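Local coordinates for Alr4995 protein (Nostoc sp., PDB 6LRF) that acts as a bifunctional arginine dihydrolase and ornithine cyclodeaminase, probably converting arginine to ornithine and ornithine on to proline, at residues G488-V492 with H623-M629; Y620-L624 with V642-T646. All blocks are in the same frame, centred on the assembly; numbering follows the deposited sequence.

Interaction 1 of 2, residues G488-V492 with H623-M629; sequences GGKVV and HLEGAEM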
loop_
_atom_site.group_PDB
_atom_site.type_symbol
_atom_site.label_atom_id
_atom_site.label_comp_id
_atom_site.label_asym_id
_atom_site.label_seq_id
_atom_site.Cartn_x
_atom_site.Cartn_y
_atom_site.Cartn_z
ATOM N N GLY B 488 -7.075 36.435 -14.887
ATOM C CA GLY B 488 -8.518 36.245 -14.969
ATOM C C GLY B 488 -9.039 34.903 -15.507
ATOM O O GLY B 488 -10.220 34.794 -15.846
ATOM N N GLY B 489 -8.178 33.889 -15.580
ATOM C CA GLY B 489 -8.544 32.576 -16.102
ATOM C C GLY B 489 -9.514 31.781 -15.238
ATOM O O GLY B 489 -10.029 32.281 -14.253
ATOM N N LYS B 490 -9.785 30.539 -15.613
ATOM C CA LYS B 490 -10.778 29.763 -14.886
ATOM C C LYS B 490 -10.148 28.531 -14.237
ATOM O O LYS B 490 -9.470 27.737 -14.888
ATOM C CB LYS B 490 -11.920 29.357 -15.816
ATOM C CG LYS B 490 -13.083 28.665 -15.128
ATOM C CD LYS B 490 -14.105 28.152 -16.157
ATOM C CE LYS B 490 -15.458 27.854 -15.515
ATOM N NZ LYS B 490 -16.526 27.561 -16.524
ATOM N N VAL B 491 -10.356 28.385 -12.937
ATOM C CA VAL B 491 -9.832 27.229 -12.221
ATOM C C VAL B 491 -11.014 26.432 -11.675
ATOM O O VAL B 491 -11.926 26.998 -11.074
ATOM C CB VAL B 491 -8.875 27.647 -11.083
ATOM C CG1 VAL B 491 -8.484 26.446 -10.228
ATOM C CG2 VAL B 491 -7.624 28.347 -11.656
ATOM N N VAL B 492 -11.018 25.127 -11.924
ATOM C CA VAL B 492 -12.117 24.283 -11.480
ATOM C C VAL B 492 -11.559 23.304 -10.461
ATOM O O VAL B 492 -10.466 22.766 -10.639
ATOM C CB VAL B 492 -12.782 23.531 -12.653
ATOM C CG1 VAL B 492 -13.855 22.575 -12.146
ATOM C CG2 VAL B 492 -13.393 24.522 -13.630
ATOM N N HIS B 623 -19.691 23.626 -16.784
ATOM C CA HIS B 623 -18.782 24.387 -15.935
ATOM C C HIS B 623 -17.323 24.136 -16.289
ATOM O O HIS B 623 -16.457 24.937 -15.954
ATOM C CB HIS B 623 -19.042 24.070 -14.469
ATOM C CG HIS B 623 -20.338 24.618 -13.982
ATOM N ND1 HIS B 623 -20.576 25.970 -13.884
ATOM C CD2 HIS B 623 -21.483 24.001 -13.607
ATOM C CE1 HIS B 623 -21.808 26.164 -13.451
ATOM N NE2 HIS B 623 -22.379 24.986 -13.271
ATOM N N LEU B 624 -17.047 23.034 -16.981
ATOM C CA LEU B 624 -15.682 22.764 -17.405
ATOM C C LEU B 624 -15.252 23.639 -18.597
ATOM O O LEU B 624 -14.064 23.825 -18.829
ATOM C CB LEU B 624 -15.526 21.285 -17.748
ATOM C CG LEU B 624 -15.444 20.342 -16.539
ATOM C CD1 LEU B 624 -15.295 18.902 -16.997
ATOM C CD2 LEU B 624 -14.280 20.730 -15.656
ATOM N N GLU B 625 -16.213 24.182 -19.342
ATOM C CA GLU B 625 -15.899 25.020 -20.507
ATOM C C GLU B 625 -15.032 26.212 -20.107
ATOM O O GLU B 625 -15.348 26.910 -19.144
ATOM C CB GLU B 625 -17.185 25.518 -21.171
ATOM C CG GLU B 625 -17.989 24.414 -21.853
ATOM C CD GLU B 625 -19.309 24.899 -22.456
ATOM O OE1 GLU B 625 -19.631 26.107 -22.343
ATOM O OE2 GLU B 625 -20.023 24.057 -23.049
ATOM N N GLY B 626 -13.930 26.420 -20.825
ATOM C CA GLY B 626 -13.020 27.521 -20.538
ATOM C C GLY B 626 -11.997 27.291 -19.434
ATOM O O GLY B 626 -11.170 28.163 -19.161
ATOM N N ALA B 627 -12.046 26.129 -18.787
ATOM C CA ALA B 627 -11.109 25.825 -17.697
ATOM C C ALA B 627 -9.650 25.810 -18.161
ATOM O O ALA B 627 -9.336 25.210 -19.182
ATOM C CB ALA B 627 -11.465 24.469 -17.054
ATOM N N GLU B 628 -8.767 26.460 -17.398
ATOM C CA GLU B 628 -7.329 26.445 -17.671
ATOM C C GLU B 628 -6.620 25.475 -16.737
ATOM O O GLU B 628 -5.554 24.944 -17.039
ATOM C CB GLU B 628 -6.734 27.841 -17.509
ATOM C CG GLU B 628 -7.154 28.855 -18.578
ATOM C CD GLU B 628 -6.436 30.204 -18.427
ATOM O OE1 GLU B 628 -5.280 30.233 -17.930
ATOM O OE2 GLU B 628 -7.031 31.240 -18.803
HETATM N N MSE B 629 -7.224 25.250 -15.579
HETATM C CA MSE B 629 -6.681 24.297 -14.645
HETATM C C MSE B 629 -7.793 23.588 -13.924
HETATM O O MSE B 629 -8.810 24.189 -13.595
HETATM C CB MSE B 629 -5.761 24.985 -13.640
HETATM C CG MSE B 629 -5.223 24.032 -12.575
HETATM SE SE MSE B 629 -3.800 24.819 -11.474
HETATM C CE MSE B 629 -2.468 25.014 -12.873
HETATM O O HOH W 1 -18.656 27.893 -14.565
#
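Lys490 to Val492 runs parallel to the chain that enters strand 629-633, with Val491 bridged to Met629 at a CA-CA spacing of 4.9 Å. Lys490 O takes the N-H of Glu628 at 2.9 Å and, in a weak bond, that of Met629; farther along, Val492 N bonds to Met629 O. The Lys490 side chain leaves with CG anti to the backbone N (chi1 -174°) and stays extended, which lays it along Glu625-Ala627 and carries NZ to the C-terminal end of helix 613-624. There NZ donates to two carbonyls: to Glu625 O at 2.9 Å, within the carbonyl plane, and to His623 O at 2.7 Å, from well above it. A water joins NZ to ND1 at the edge of the His623 ring. With an alanine here, the carbonyls of His623 and Glu625 would probably both lose this donor, and the turn after the helix its side-chain tie to the strand. That turn, type II from Leu624 to Ala627, has Gly626 at positive phi. Val492, farther along the strand, spreads its two methyls: CG2 meets Ala627 CB at 3.9 Å, while CG1 reaches Leu624 CD2, the two side chains crossing at about a right angle. Gly489 CA lies against Glu628 OE2 at 3.4 Å, a spot where a side chain would clash. The pairing of strands 491-495 and 629-633, each entered from a helix, is that of neighbouring central strands in the parallel sheet of a Rossmann fold.

Interaction 2 of 2, residues Y620-L624 with V642-T646; sequences YAKHL and VGNMT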
loop_
_atom_site.group_PDB
_atom_site.type_symbol
_atom_site.label_atom_id
_atom_site.label_comp_id
_atom_site.label_asym_id
_atom_site.label_seq_id
_atom_site.Cartn_x
_atom_site.Cartn_y
_atom_site.Cartn_z
ATOM N N TYR B 620 -21.671 19.281 -15.360
ATOM C CA TYR B 620 -20.206 19.216 -15.235
ATOM C C TYR B 620 -19.541 19.797 -16.495
ATOM O O TYR B 620 -18.652 20.643 -16.415
ATOM C CB TYR B 620 -19.730 17.773 -15.028
ATOM C CG TYR B 620 -19.618 17.299 -13.578
ATOM C CD1 TYR B 620 -20.581 17.642 -12.615
ATOM C CD2 TYR B 620 -18.569 16.474 -13.192
ATOM C CE1 TYR B 620 -20.470 17.190 -11.282
ATOM C CE2 TYR B 620 -18.449 16.014 -11.884
ATOM C CZ TYR B 620 -19.400 16.378 -10.934
ATOM O OH TYR B 620 -19.257 15.916 -9.639
ATOM N N ALA B 621 -19.979 19.310 -17.653
ATOM C CA ALA B 621 -19.379 19.674 -18.923
ATOM C C ALA B 621 -19.492 21.174 -19.144
ATOM O O ALA B 621 -18.575 21.796 -19.659
ATOM C CB ALA B 621 -20.039 18.911 -20.069
ATOM N N LYS B 622 -20.619 21.748 -18.737
ATOM C CA LYS B 622 -20.834 23.179 -18.891
ATOM C C LYS B 622 -19.852 23.993 -18.048
ATOM O O LYS B 622 -19.227 24.940 -18.535
ATOM C CB LYS B 622 -22.271 23.550 -18.527
ATOM C CG LYS B 622 -22.581 25.025 -18.764
ATOM C CD LYS B 622 -24.035 25.345 -18.419
ATOM C CE LYS B 622 -24.314 25.236 -16.924
ATOM N NZ LYS B 622 -23.629 26.320 -16.138
ATOM N N HIS B 623 -19.691 23.626 -16.784
ATOM C CA HIS B 623 -18.782 24.387 -15.935
ATOM C C HIS B 623 -17.323 24.136 -16.289
ATOM O O HIS B 623 -16.457 24.937 -15.954
ATOM C CB HIS B 623 -19.042 24.070 -14.469
ATOM C CG HIS B 623 -20.338 24.618 -13.982
ATOM N ND1 HIS B 623 -20.576 25.970 -13.884
ATOM C CD2 HIS B 623 -21.483 24.001 -13.607
ATOM C CE1 HIS B 623 -21.808 26.164 -13.451
ATOM N NE2 HIS B 623 -22.379 24.986 -13.271
ATOM N N LEU B 624 -17.047 23.034 -16.981
ATOM C CA LEU B 624 -15.682 22.764 -17.405
ATOM C C LEU B 624 -15.252 23.639 -18.597
ATOM O O LEU B 624 -14.064 23.825 -18.829
ATOM C CB LEU B 624 -15.526 21.285 -17.748
ATOM C CG LEU B 624 -15.444 20.342 -16.539
ATOM C CD1 LEU B 624 -15.295 18.902 -16.997
ATOM C CD2 LEU B 624 -14.280 20.730 -15.656
ATOM N N VAL B 642 -14.575 14.006 -14.837
ATOM C CA VAL B 642 -14.028 15.276 -15.277
ATOM C C VAL B 642 -12.900 15.067 -16.296
ATOM O O VAL B 642 -12.835 15.750 -17.312
ATOM C CB VAL B 642 -13.505 16.082 -14.081
ATOM C CG1 VAL B 642 -12.618 17.206 -14.540
ATOM C CG2 VAL B 642 -14.672 16.623 -13.263
ATOM N N GLY B 643 -12.008 14.133 -16.020
ATOM C CA GLY B 643 -10.920 13.851 -16.935
ATOM C C GLY B 643 -11.425 13.482 -18.318
ATOM O O GLY B 643 -10.953 14.044 -19.317
ATOM N N ASN B 644 -12.381 12.544 -18.380
ATOM C CA ASN B 644 -12.993 12.131 -19.655
ATOM C C ASN B 644 -13.538 13.330 -20.404
ATOM O O ASN B 644 -13.494 13.384 -21.624
ATOM C CB ASN B 644 -14.162 11.146 -19.466
ATOM C CG ASN B 644 -13.781 9.894 -18.705
ATOM O OD1 ASN B 644 -12.626 9.467 -18.707
ATOM N ND2 ASN B 644 -14.769 9.304 -18.024
HETATM N N MSE B 645 -14.075 14.287 -19.664
HETATM C CA MSE B 645 -14.744 15.410 -20.299
HETATM C C MSE B 645 -13.810 16.522 -20.735
HETATM O O MSE B 645 -14.260 17.459 -21.386
HETATM C CB MSE B 645 -15.793 16.008 -19.367
HETATM C CG MSE B 645 -16.964 15.106 -19.070
HETATM SE SE MSE B 645 -18.090 16.018 -17.773
HETATM C CE MSE B 645 -18.822 14.473 -16.831
ATOM N N THR B 646 -12.531 16.438 -20.369
ATOM C CA THR B 646 -11.625 17.581 -20.519
ATOM C C THR B 646 -10.623 17.456 -21.673
ATOM O O THR B 646 -9.878 16.483 -21.737
ATOM C CB THR B 646 -10.817 17.795 -19.226
ATOM O OG1 THR B 646 -11.717 18.027 -18.128
ATOM C CG2 THR B 646 -9.863 18.982 -19.385
#
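Tyr620 and Leu624, one turn apart on helix 613-624, meet Val642 and Met645 of helix 637-645, two helices of the Rossmann-fold region joined through strand 629-633. Met645, a selenomethionine, reaches across to the neighbouring helix: with CG beside its own backbone N (chi1 -66°) and the chain bent at its end, SE comes to 3.6 Å from Tyr620 CB and also lies by the backbone N of Ala621. Its CE continues obliquely toward the Tyr620 ring. Val642 divides its methyls between two partners, CG2 going to Tyr620 CD2 at 3.9 Å, with the side chains roughly perpendicular, and CG1 to the Leu624 methyls. The Leu624 and Met645 side chains cross at about a right angle, bringing Leu624 CD1 to 3.8 Å from Met645 CB. No hydrogen bond crosses between the two segments, and the contact is mainly apolar; the Tyr620 hydroxyl is hydrogen-bonded beyond it, to His638 and to the carbonyl of Gly522. Leu521 lies against Tyr620, Leu624 and Val642, tying the pair to the sheet, and Arg403 of the second subunit packs on Met645. At the end of helix 637-645, Thr646 OG1 donates to Val642 O at 2.7 Å from above the carbonyl plane, while Leu624 CD1 rests 3.9 Å from the same OG1.

Both contacts lie in the C-terminal Rossmann-fold region, their centres about 10 Å apart and 37 and 38 Å from the centre of the chain. Their segments overlap at His623 and Leu624, at the end of helix 613-624, but only Leu624 takes part in both. Along the chain, strand 491-495 comes first, followed much later by helix 613-624, strand 629-633 and helix 637-645. These last three are consecutive elements of the region, and the strand pairs beside 491-495 in the six-stranded parallel sheet. Interaction 1 fixes that pairing and the turn out of the helix; interaction 2 packs the helix against the next one. Residues of interaction 2 also pack against the second subunit, whereas no other chain touches interaction 1.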